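Local coordinates for protein probable N-acetyl-gamma-glutamyl-phosphate reductase, chloroplastic (Arabidopsis thaliana, PDB 1XYG) that probably catalyses the NADPH-dependent reduction of N-acetyl-L-glutamyl 5-phosphate to the corresponding semialdehyde, a step of arginine biosynthesis in the chloroplast, at residues A53-S56 against M57-F61; P62-R65 against A66-L69; E203-Y207 against S208-E212; R296-N299 against V300-S303. One frame throughout, in Å; residues are numbered along the deposited sequence.

Contact 1 (A53-S56 against M57-F61)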
loop_
_atom_site.group_PDB
_atom_site.type_symbol
_atom_site.label_atom_id
_atom_site.label_comp_id
_atom_site.label_asym_id
_atom_site.label_seq_id
_atom_site.Cartn_x
_atom_site.Cartn_y
_atom_site.Cartn_z
ATOM N N ALA A 53 27.253 13.615 -7.338
ATOM C CA ALA A 53 27.751 14.935 -7.698
ATOM C C ALA A 53 28.018 14.886 -9.194
ATOM O O ALA A 53 28.353 13.829 -9.730
ATOM C CB ALA A 53 29.040 15.242 -6.954
ATOM N N GLY A 54 27.863 16.022 -9.866
ATOM C CA GLY A 54 28.092 16.069 -11.298
ATOM C C GLY A 54 26.859 15.654 -12.079
ATOM O O GLY A 54 26.780 15.862 -13.288
ATOM N N GLN A 55 25.892 15.061 -11.392
ATOM C CA GLN A 55 24.669 14.634 -12.050
ATOM C C GLN A 55 23.615 15.723 -12.045
ATOM O O GLN A 55 23.578 16.573 -11.154
ATOM C CB GLN A 55 24.083 13.397 -11.368
ATOM C CG GLN A 55 24.805 12.102 -11.663
ATOM C CD GLN A 55 24.075 10.905 -11.090
ATOM O OE1 GLN A 55 22.901 10.678 -11.393
ATOM N NE2 GLN A 55 24.765 10.128 -10.262
ATOM N N SER A 56 22.755 15.686 -13.056
ATOM C CA SER A 56 21.663 16.641 -13.156
ATOM C C SER A 56 20.642 16.078 -12.178
ATOM O O SER A 56 20.559 14.863 -12.014
ATOM C CB SER A 56 21.096 16.659 -14.582
ATOM O OG SER A 56 20.199 17.743 -14.759
ATOM N N MET A 57 19.867 16.925 -11.516
ATOM C CA MET A 57 18.921 16.358 -10.585
ATOM C C MET A 57 17.761 15.634 -11.249
ATOM O O MET A 57 17.016 14.912 -10.586
ATOM C CB MET A 57 18.415 17.398 -9.612
ATOM C CG MET A 57 18.142 16.729 -8.300
ATOM S SD MET A 57 17.334 17.754 -7.111
ATOM C CE MET A 57 18.005 17.115 -5.659
ATOM N N GLU A 58 17.598 15.819 -12.553
ATOM C CA GLU A 58 16.557 15.094 -13.255
ATOM C C GLU A 58 17.006 13.632 -13.211
ATOM O O GLU A 58 16.200 12.713 -13.324
ATOM C CB GLU A 58 16.453 15.575 -14.699
ATOM C CG GLU A 58 15.708 16.867 -14.868
ATOM C CD GLU A 58 15.722 17.354 -16.299
ATOM O OE1 GLU A 58 15.077 18.383 -16.570
ATOM O OE2 GLU A 58 16.373 16.710 -17.149
ATOM N N SER A 59 18.314 13.445 -13.037
ATOM C CA SER A 59 18.935 12.122 -12.946
ATOM C C SER A 59 18.632 11.465 -11.607
ATOM O O SER A 59 18.303 10.287 -11.539
ATOM C CB SER A 59 20.453 12.235 -13.112
ATOM O OG SER A 59 20.791 12.783 -14.375
ATOM N N VAL A 60 18.751 12.246 -10.540
ATOM C CA VAL A 60 18.500 11.764 -9.183
ATOM C C VAL A 60 17.006 11.754 -8.850
ATOM O O VAL A 60 16.484 10.767 -8.334
ATOM C CB VAL A 60 19.248 12.639 -8.155
ATOM C CG1 VAL A 60 19.012 12.121 -6.747
ATOM C CG2 VAL A 60 20.745 12.649 -8.481
ATOM N N PHE A 61 16.326 12.852 -9.165
ATOM C CA PHE A 61 14.894 12.992 -8.907
ATOM C C PHE A 61 14.181 13.479 -10.159
ATOM O O PHE A 61 13.864 14.663 -10.293
ATOM C CB PHE A 61 14.652 13.978 -7.767
ATOM C CG PHE A 61 14.978 13.424 -6.413
ATOM C CD1 PHE A 61 14.302 12.307 -5.931
ATOM C CD2 PHE A 61 15.954 14.017 -5.611
ATOM C CE1 PHE A 61 14.588 11.781 -4.667
ATOM C CE2 PHE A 61 16.250 13.499 -4.341
ATOM C CZ PHE A 61 15.563 12.379 -3.869
HETATM O O HOH W 1 23.171 13.640 -15.134
#
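Gln-55 and Ser-56 approach the start of a short helix through polar groups. A water joins the two sides: it accepts the N-H of Ser-56 (Ser-56 N to water O, 2.9 Å) and shares a hydrogen bond with the hydroxyl of Ser-59 (Ser-59 OG to water O, 2.6 Å). Ser-59 OG can face this water because it lies beside its own backbone N (chi1 -61°), turned back toward the incoming chain. The direct backbone link from Ser-59 N to Ser-56 O is doubtful, both atoms being crowded in the model.

Van der Waals contact adds to the water bridge. The amide of Gln-55 reaches forward on an extended chain, with OE1 3.4 Å from Ser-59 CB and 4.1 Å from Val-60 CG2, and this side chain crosses that of Val-60 at about a right angle. Farther along, Met-57 CE lies at the edge of the Phe-61 ring, and Phe-61 also packs on Tyr-27 and Ala-30 of helix 27-37.

Here the loop after strand 42-47 passes into the weakly bonded helix 57-60 of the Rossmann-type NAD(P)-binding domain, with one water held between Ser-56 N and Ser-59 OG.

Contact 2 (P62-R65 against A66-L69)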
loop_
_atom_site.group_PDB
_atom_site.type_symbol
_atom_site.label_atom_id
_atom_site.label_comp_id
_atom_site.label_asym_id
_atom_site.label_seq_id
_atom_site.Cartn_x
_atom_site.Cartn_y
_atom_site.Cartn_z
ATOM N N PRO A 62 13.924 12.569 -11.105
ATOM C CA PRO A 62 13.242 12.938 -12.347
ATOM C C PRO A 62 11.912 13.683 -12.174
ATOM O O PRO A 62 11.441 14.345 -13.102
ATOM C CB PRO A 62 13.087 11.595 -13.069
ATOM C CG PRO A 62 13.101 10.592 -11.968
ATOM C CD PRO A 62 14.182 11.120 -11.066
ATOM N N HIS A 63 11.305 13.590 -10.996
ATOM C CA HIS A 63 10.036 14.271 -10.772
ATOM C C HIS A 63 10.204 15.788 -10.721
ATOM O O HIS A 63 9.220 16.532 -10.748
ATOM C CB HIS A 63 9.381 13.796 -9.470
ATOM C CG HIS A 63 9.977 14.386 -8.225
ATOM N ND1 HIS A 63 11.163 13.944 -7.681
ATOM C CD2 HIS A 63 9.522 15.354 -7.394
ATOM C CE1 HIS A 63 11.412 14.610 -6.568
ATOM N NE2 HIS A 63 10.430 15.473 -6.372
ATOM N N LEU A 64 11.451 16.241 -10.648
ATOM C CA LEU A 64 11.736 17.669 -10.583
ATOM C C LEU A 64 12.076 18.275 -11.942
ATOM O O LEU A 64 12.543 19.414 -12.018
ATOM C CB LEU A 64 12.900 17.914 -9.620
ATOM C CG LEU A 64 12.611 17.609 -8.152
ATOM C CD1 LEU A 64 13.884 17.760 -7.337
ATOM C CD2 LEU A 64 11.520 18.546 -7.648
ATOM N N ARG A 65 11.824 17.531 -13.014
ATOM C CA ARG A 65 12.169 18.016 -14.343
ATOM C C ARG A 65 11.488 19.303 -14.827
ATOM O O ARG A 65 11.945 19.912 -15.792
ATOM C CB ARG A 65 11.972 16.902 -15.374
ATOM C CG ARG A 65 10.531 16.586 -15.721
ATOM C CD ARG A 65 10.316 16.798 -17.210
ATOM N NE ARG A 65 11.425 16.250 -17.987
ATOM C CZ ARG A 65 11.613 16.461 -19.287
ATOM N NH1 ARG A 65 10.760 17.214 -19.971
ATOM N NH2 ARG A 65 12.663 15.926 -19.901
ATOM N N ALA A 66 10.417 19.734 -14.168
ATOM C CA ALA A 66 9.746 20.962 -14.592
ATOM C C ALA A 66 10.539 22.188 -14.149
ATOM O O ALA A 66 10.355 23.291 -14.671
ATOM C CB ALA A 66 8.330 21.024 -14.027
ATOM N N GLN A 67 11.424 21.999 -13.180
ATOM C CA GLN A 67 12.236 23.099 -12.686
ATOM C C GLN A 67 13.591 23.144 -13.374
ATOM O O GLN A 67 14.095 22.126 -13.835
ATOM C CB GLN A 67 12.459 22.964 -11.181
ATOM C CG GLN A 67 11.207 23.050 -10.342
ATOM C CD GLN A 67 11.534 23.131 -8.869
ATOM O OE1 GLN A 67 12.156 24.091 -8.415
ATOM N NE2 GLN A 67 11.131 22.116 -8.114
ATOM N N LYS A 68 14.164 24.341 -13.440
ATOM C CA LYS A 68 15.481 24.558 -14.025
ATOM C C LYS A 68 16.437 24.720 -12.845
ATOM O O LYS A 68 16.554 25.809 -12.287
ATOM C CB LYS A 68 15.458 25.827 -14.891
ATOM C CG LYS A 68 14.841 25.633 -16.276
ATOM C CD LYS A 68 13.484 24.922 -16.240
ATOM C CE LYS A 68 13.038 24.490 -17.642
ATOM N NZ LYS A 68 11.752 23.733 -17.606
ATOM N N LEU A 69 17.111 23.640 -12.457
ATOM C CA LEU A 69 18.015 23.695 -11.313
ATOM C C LEU A 69 19.475 23.588 -11.713
ATOM O O LEU A 69 19.798 23.183 -12.821
ATOM C CB LEU A 69 17.673 22.565 -10.341
ATOM C CG LEU A 69 16.251 22.585 -9.775
ATOM C CD1 LEU A 69 15.943 21.265 -9.090
ATOM C CD2 LEU A 69 16.128 23.760 -8.825
#
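Leu-64 and Gln-67 stand side by side across a tight reversal of the chain. In both, CG lies opposite the carbonyl carbon and next to the backbone N (chi1 -67° and -64°); with the turn bringing their backbones round, the same torsion leaves the two chains pointing the same way. Leu-64 CD2 then touches the amide nitrogen Gln-67 NE2 at 3.6 Å, a methyl against a polar group. The other branch, Leu-64 CD1, meets Leu-69 CD1 at 4.4 Å, and Leu-64 CG rests 3.5 Å above the plane of the His-63 ring, toward its rim. Val-33 of helix 27-37 is touched by Leu-64, Gln-67 and Leu-69 alike.

Arg-65 behaves differently. Its CG is wedged between backbone N and carbonyl carbon (chi1 74°), which brings CG within 3.5 Å of Ala-66 N. Its CB leads away from the residues that follow, and the chain is bent at chi2 and chi3. Arg-65 packs on Lys-287 of a neighbouring subunit. Lys-68 curls back instead, and its NZ donates to Ala-66 O at 3.3 Å from well above the carbonyl plane.

The reversal itself is closed by Gln-67 N donating to Leu-64 O at 3.0 Å. It is a type I beta turn, lying in the loop between helix 57-60 and strand 85-88 of the Rossmann-type domain, with Leu-64 and Leu-69 packed on helix 27-37.

Contact 3 (E203-Y207 against S208-E212)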
loop_
_atom_site.group_PDB
_atom_site.type_symbol
_atom_site.label_atom_id
_atom_site.label_comp_id
_atom_site.label_asym_id
_atom_site.label_seq_id
_atom_site.Cartn_x
_atom_site.Cartn_y
_atom_site.Cartn_z
ATOM N N GLU A 203 18.188 -3.265 2.431
ATOM C CA GLU A 203 17.279 -4.390 2.338
ATOM C C GLU A 203 16.025 -4.195 3.183
ATOM O O GLU A 203 14.913 -4.409 2.703
ATOM C CB GLU A 203 18.003 -5.664 2.778
ATOM C CG GLU A 203 17.258 -6.941 2.468
ATOM C CD GLU A 203 17.926 -8.151 3.090
ATOM O OE1 GLU A 203 17.787 -8.350 4.320
ATOM O OE2 GLU A 203 18.601 -8.892 2.344
ATOM N N ALA A 204 16.212 -3.785 4.432
ATOM C CA ALA A 204 15.100 -3.598 5.349
ATOM C C ALA A 204 14.022 -2.623 4.874
ATOM O O ALA A 204 12.865 -2.730 5.288
ATOM C CB ALA A 204 15.623 -3.166 6.709
ATOM N N ASN A 205 14.383 -1.687 4.002
ATOM C CA ASN A 205 13.414 -0.708 3.537
ATOM C C ASN A 205 12.807 -0.942 2.158
ATOM O O ASN A 205 12.142 -0.059 1.611
ATOM C CB ASN A 205 14.019 0.689 3.597
ATOM C CG ASN A 205 14.408 1.076 4.981
ATOM O OD1 ASN A 205 13.737 0.709 5.936
ATOM N ND2 ASN A 205 15.487 1.836 5.109
ATOM N N LEU A 206 13.038 -2.122 1.594
ATOM C CA LEU A 206 12.469 -2.465 0.296
ATOM C C LEU A 206 10.951 -2.562 0.440
ATOM O O LEU A 206 10.443 -2.870 1.520
ATOM C CB LEU A 206 12.996 -3.821 -0.184
ATOM C CG LEU A 206 14.449 -3.976 -0.623
ATOM C CD1 LEU A 206 14.719 -5.448 -0.912
ATOM C CD2 LEU A 206 14.715 -3.127 -1.855
ATOM N N TYR A 207 10.233 -2.304 -0.646
ATOM C CA TYR A 207 8.779 -2.387 -0.631
ATOM C C TYR A 207 8.311 -3.759 -0.118
ATOM O O TYR A 207 7.435 -3.833 0.740
ATOM C CB TYR A 207 8.208 -2.131 -2.038
ATOM C CG TYR A 207 6.690 -2.101 -2.077
ATOM C CD1 TYR A 207 5.948 -3.280 -2.114
ATOM C CD2 TYR A 207 5.997 -0.895 -1.970
ATOM C CE1 TYR A 207 4.559 -3.261 -2.033
ATOM C CE2 TYR A 207 4.609 -0.863 -1.887
ATOM C CZ TYR A 207 3.897 -2.046 -1.915
ATOM O OH TYR A 207 2.529 -2.025 -1.783
ATOM N N SER A 208 8.905 -4.829 -0.644
ATOM C CA SER A 208 8.550 -6.192 -0.245
ATOM C C SER A 208 8.785 -6.508 1.227
ATOM O O SER A 208 8.161 -7.421 1.766
ATOM C CB SER A 208 9.313 -7.208 -1.100
ATOM O OG SER A 208 8.926 -7.105 -2.460
ATOM N N GLU A 209 9.679 -5.764 1.875
ATOM C CA GLU A 209 9.981 -5.993 3.286
ATOM C C GLU A 209 9.127 -5.129 4.212
ATOM O O GLU A 209 8.788 -5.541 5.323
ATOM C CB GLU A 209 11.465 -5.707 3.558
ATOM C CG GLU A 209 12.446 -6.574 2.756
ATOM C CD GLU A 209 12.474 -8.021 3.233
ATOM O OE1 GLU A 209 12.601 -8.220 4.458
ATOM O OE2 GLU A 209 12.380 -8.951 2.393
ATOM N N ILE A 210 8.777 -3.939 3.742
ATOM C CA ILE A 210 7.990 -2.991 4.528
ATOM C C ILE A 210 6.468 -3.125 4.406
ATOM O O ILE A 210 5.755 -3.084 5.399
ATOM C CB ILE A 210 8.350 -1.532 4.141
ATOM C CG1 ILE A 210 9.840 -1.254 4.384
ATOM C CG2 ILE A 210 7.452 -0.562 4.895
ATOM C CD1 ILE A 210 10.285 -1.393 5.823
ATOM N N ALA A 211 5.978 -3.267 3.181
ATOM C CA ALA A 211 4.543 -3.341 2.930
ATOM C C ALA A 211 3.751 -4.389 3.691
ATOM O O ALA A 211 4.227 -5.492 3.939
ATOM C CB ALA A 211 4.292 -3.511 1.448
ATOM N N GLU A 212 2.526 -4.011 4.047
ATOM C CA GLU A 212 1.587 -4.891 4.726
ATOM C C GLU A 212 2.022 -5.406 6.086
ATOM O O GLU A 212 1.807 -6.577 6.417
ATOM C CB GLU A 212 1.239 -6.067 3.811
ATOM C CG GLU A 212 0.433 -5.655 2.589
ATOM C CD GLU A 212 -0.887 -4.982 2.958
ATOM O OE1 GLU A 212 -1.693 -5.600 3.684
ATOM O OE2 GLU A 212 -1.121 -3.830 2.523
#
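Tyr-207 swings its ring away from its own N-H, with CG opposite the backbone N (chi1 -176°) and the ring turned by a chi2 of -81°, so that one face comes to lie against the methyl of Ala-211 four residues on. This is an i to i+4 CH-pi contact from the first residue of helix 207-210 to the residue just after it; Leu-206 is the N-cap. Ala-211 CB sits 3.9 Å from the centroid of the Tyr-207 ring, 26° off its normal and displaced toward the rim, nearest to CE1.

Backbone bonds hold the turn. Leu-206 O is gripped twice, by Glu-209 N at 3.0 Å from above the carbonyl plane and by Ile-210 N at 3.0 Å almost in line with C=O. Tyr-207 O takes Ala-211 N at 2.9 Å, in the carbonyl plane.

In the tetramer the Tyr-207 ring meets Tyr-207 of the third subunit with the planes nearly parallel, while its hydroxyl bonds Glu-212 of the second. The carboxylate of Glu-209 bonds Tyr-27 and forms a salt bridge with Arg-199, both of the third subunit. Were Tyr-207 an alanine, the Ala-211 methyl would probably lose its aromatic cover and Glu-212 OE2 of the second subunit its hydroxyl partner.

Before the helix, the preceding loop lies close against it: Glu-209 CG comes within 3.3 Å of Glu-203 O, and Ile-210, with CG1 beside its own backbone N, sets CD1 3.0 Å from Ala-204 O.

Contact 4 (R296-N299 against V300-S303); sequences RTHN and VRGS
Thr-297 O receives Val-300 N at 3.2 Å, nearly straight at nitrogen but well above the carbonyl plane, and Arg-301 N adds only a weak bond to the same oxygen. Residues 297-299, helical in backbone angles but without regular helix bonds, run into a type II beta turn from Val-300 to Ser-303, where Gly-302 supplies the positive phi expected at the third position.

At that turn Val-300 O is satisfied twice by one residue: Ser-303 N donates at 3.0 Å and Ser-303 OG at 2.6 Å, both from the same face of the carbonyl plane. Val-300 CG2, between its own N and carbonyl carbon, comes 3.4 Å from Thr-297 O, while the side chain also packs on Val-324 of strand 318-325. A glycine at Val-300 would probably open a gap against Val-324 and leave Thr-297 O without its methyl cover.

The polar ends of the other side chains find partners beyond the two segments. Arg-301 NH2 makes a salt bridge with the C-terminal carboxylate of Pro-359, and its NH1 donates to Glu-212 O of the fourth subunit. Ile-210 O and Glu-209 O of the fourth subunit accept from His-298 NE2 and Arg-296 NH2. Thr-297 OG1 bonds Ile-214 N of that subunit, and Gly-302 N bonds Asp-326 OD2.

His-298 CD2 is 3.7 Å from Arg-301 NH1, with ring and guanidinium planes 65° apart, and His-298 ND1 lies 3.4 Å above the Arg-296 guanidinium plane, over its centre.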
loop_
_atom_site.group_PDB
_atom_site.type_symbol
_atom_site.label_atom_id
_atom_site.label_comp_id
_atom_site.label_asym_id
_atom_site.label_seq_id
_atom_site.Cartn_x
_atom_site.Cartn_y
_atom_site.Cartn_z
ATOM N N ARG A 296 -6.009 12.582 11.875
ATOM C CA ARG A 296 -5.531 11.530 10.981
ATOM C C ARG A 296 -4.308 12.050 10.239
ATOM O O ARG A 296 -4.313 13.197 9.775
ATOM C CB ARG A 296 -6.606 11.158 9.952
ATOM C CG ARG A 296 -7.867 10.546 10.529
ATOM C CD ARG A 296 -8.446 9.501 9.579
ATOM N NE ARG A 296 -8.472 9.974 8.198
ATOM C CZ ARG A 296 -8.639 9.194 7.133
ATOM N NH1 ARG A 296 -8.649 9.726 5.922
ATOM N NH2 ARG A 296 -8.786 7.882 7.270
ATOM N N THR A 297 -3.264 11.228 10.123
ATOM C CA THR A 297 -2.073 11.670 9.406
ATOM C C THR A 297 -2.458 11.964 7.954
ATOM O O THR A 297 -1.837 12.803 7.299
ATOM C CB THR A 297 -0.928 10.612 9.440
ATOM O OG1 THR A 297 -1.330 9.429 8.741
ATOM C CG2 THR A 297 -0.579 10.246 10.885
ATOM N N HIS A 298 -3.490 11.285 7.455
ATOM C CA HIS A 298 -3.947 11.509 6.085
ATOM C C HIS A 298 -4.304 12.985 5.876
ATOM O O HIS A 298 -4.112 13.528 4.790
ATOM C CB HIS A 298 -5.208 10.690 5.765
ATOM C CG HIS A 298 -5.171 9.272 6.244
ATOM N ND1 HIS A 298 -5.181 8.939 7.583
ATOM C CD2 HIS A 298 -5.197 8.101 5.564
ATOM C CE1 HIS A 298 -5.222 7.625 7.706
ATOM N NE2 HIS A 298 -5.233 7.092 6.495
ATOM N N ASN A 299 -4.818 13.630 6.924
ATOM C CA ASN A 299 -5.255 15.022 6.833
ATOM C C ASN A 299 -4.202 16.124 6.771
ATOM O O ASN A 299 -4.547 17.273 6.488
ATOM C CB ASN A 299 -6.231 15.349 7.968
ATOM C CG ASN A 299 -7.474 14.470 7.955
ATOM O OD1 ASN A 299 -7.960 14.062 6.890
ATOM N ND2 ASN A 299 -8.005 14.187 9.139
ATOM N N VAL A 300 -2.941 15.795 7.046
ATOM C CA VAL A 300 -1.865 16.790 6.991
ATOM C C VAL A 300 -0.820 16.392 5.949
ATOM O O VAL A 300 0.160 17.099 5.725
ATOM C CB VAL A 300 -1.145 16.946 8.356
ATOM C CG1 VAL A 300 -2.042 17.666 9.364
ATOM C CG2 VAL A 300 -0.735 15.577 8.878
ATOM N N ARG A 301 -1.053 15.248 5.322
ATOM C CA ARG A 301 -0.174 14.700 4.302
ATOM C C ARG A 301 0.171 15.732 3.221
ATOM O O ARG A 301 -0.718 16.272 2.565
ATOM C CB ARG A 301 -0.866 13.481 3.683
ATOM C CG ARG A 301 0.003 12.528 2.900
ATOM C CD ARG A 301 -0.728 11.195 2.733
ATOM N NE ARG A 301 -1.939 11.298 1.916
ATOM C CZ ARG A 301 -2.998 10.500 2.038
ATOM N NH1 ARG A 301 -3.014 9.541 2.949
ATOM N NH2 ARG A 301 -4.036 10.641 1.228
ATOM N N GLY A 302 1.462 16.001 3.049
ATOM C CA GLY A 302 1.904 16.938 2.032
ATOM C C GLY A 302 1.776 18.402 2.405
ATOM O O GLY A 302 1.838 19.281 1.548
ATOM N N SER A 303 1.601 18.678 3.690
ATOM C CA SER A 303 1.468 20.051 4.143
ATOM C C SER A 303 2.360 20.274 5.352
ATOM O O SER A 303 2.972 19.344 5.875
ATOM C CB SER A 303 0.016 20.351 4.517
ATOM O OG SER A 303 -0.331 19.697 5.725
#

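Followed from the N terminus, the four contacts run in series, each a local closure, and none nests in or crosses another. Contact 1 leads the loop after strand 42-47 into helix 57-60, and contact 2 turns the chain just beyond; they touch, with Met-57 SD 3.5 Å from Leu-64 CD1, and both belong to the NAD-binding domain. Contacts 3 and 4 lie in the dimerisation domain, at the loop after strand 187-193 and the loop before strand 306-312. Within one chain they stay about 12 Å apart at their nearest atoms, yet between subunits residues 209-212 of one meet Arg-296, His-298 and Arg-301 of another, so these two loops help join the tetramer.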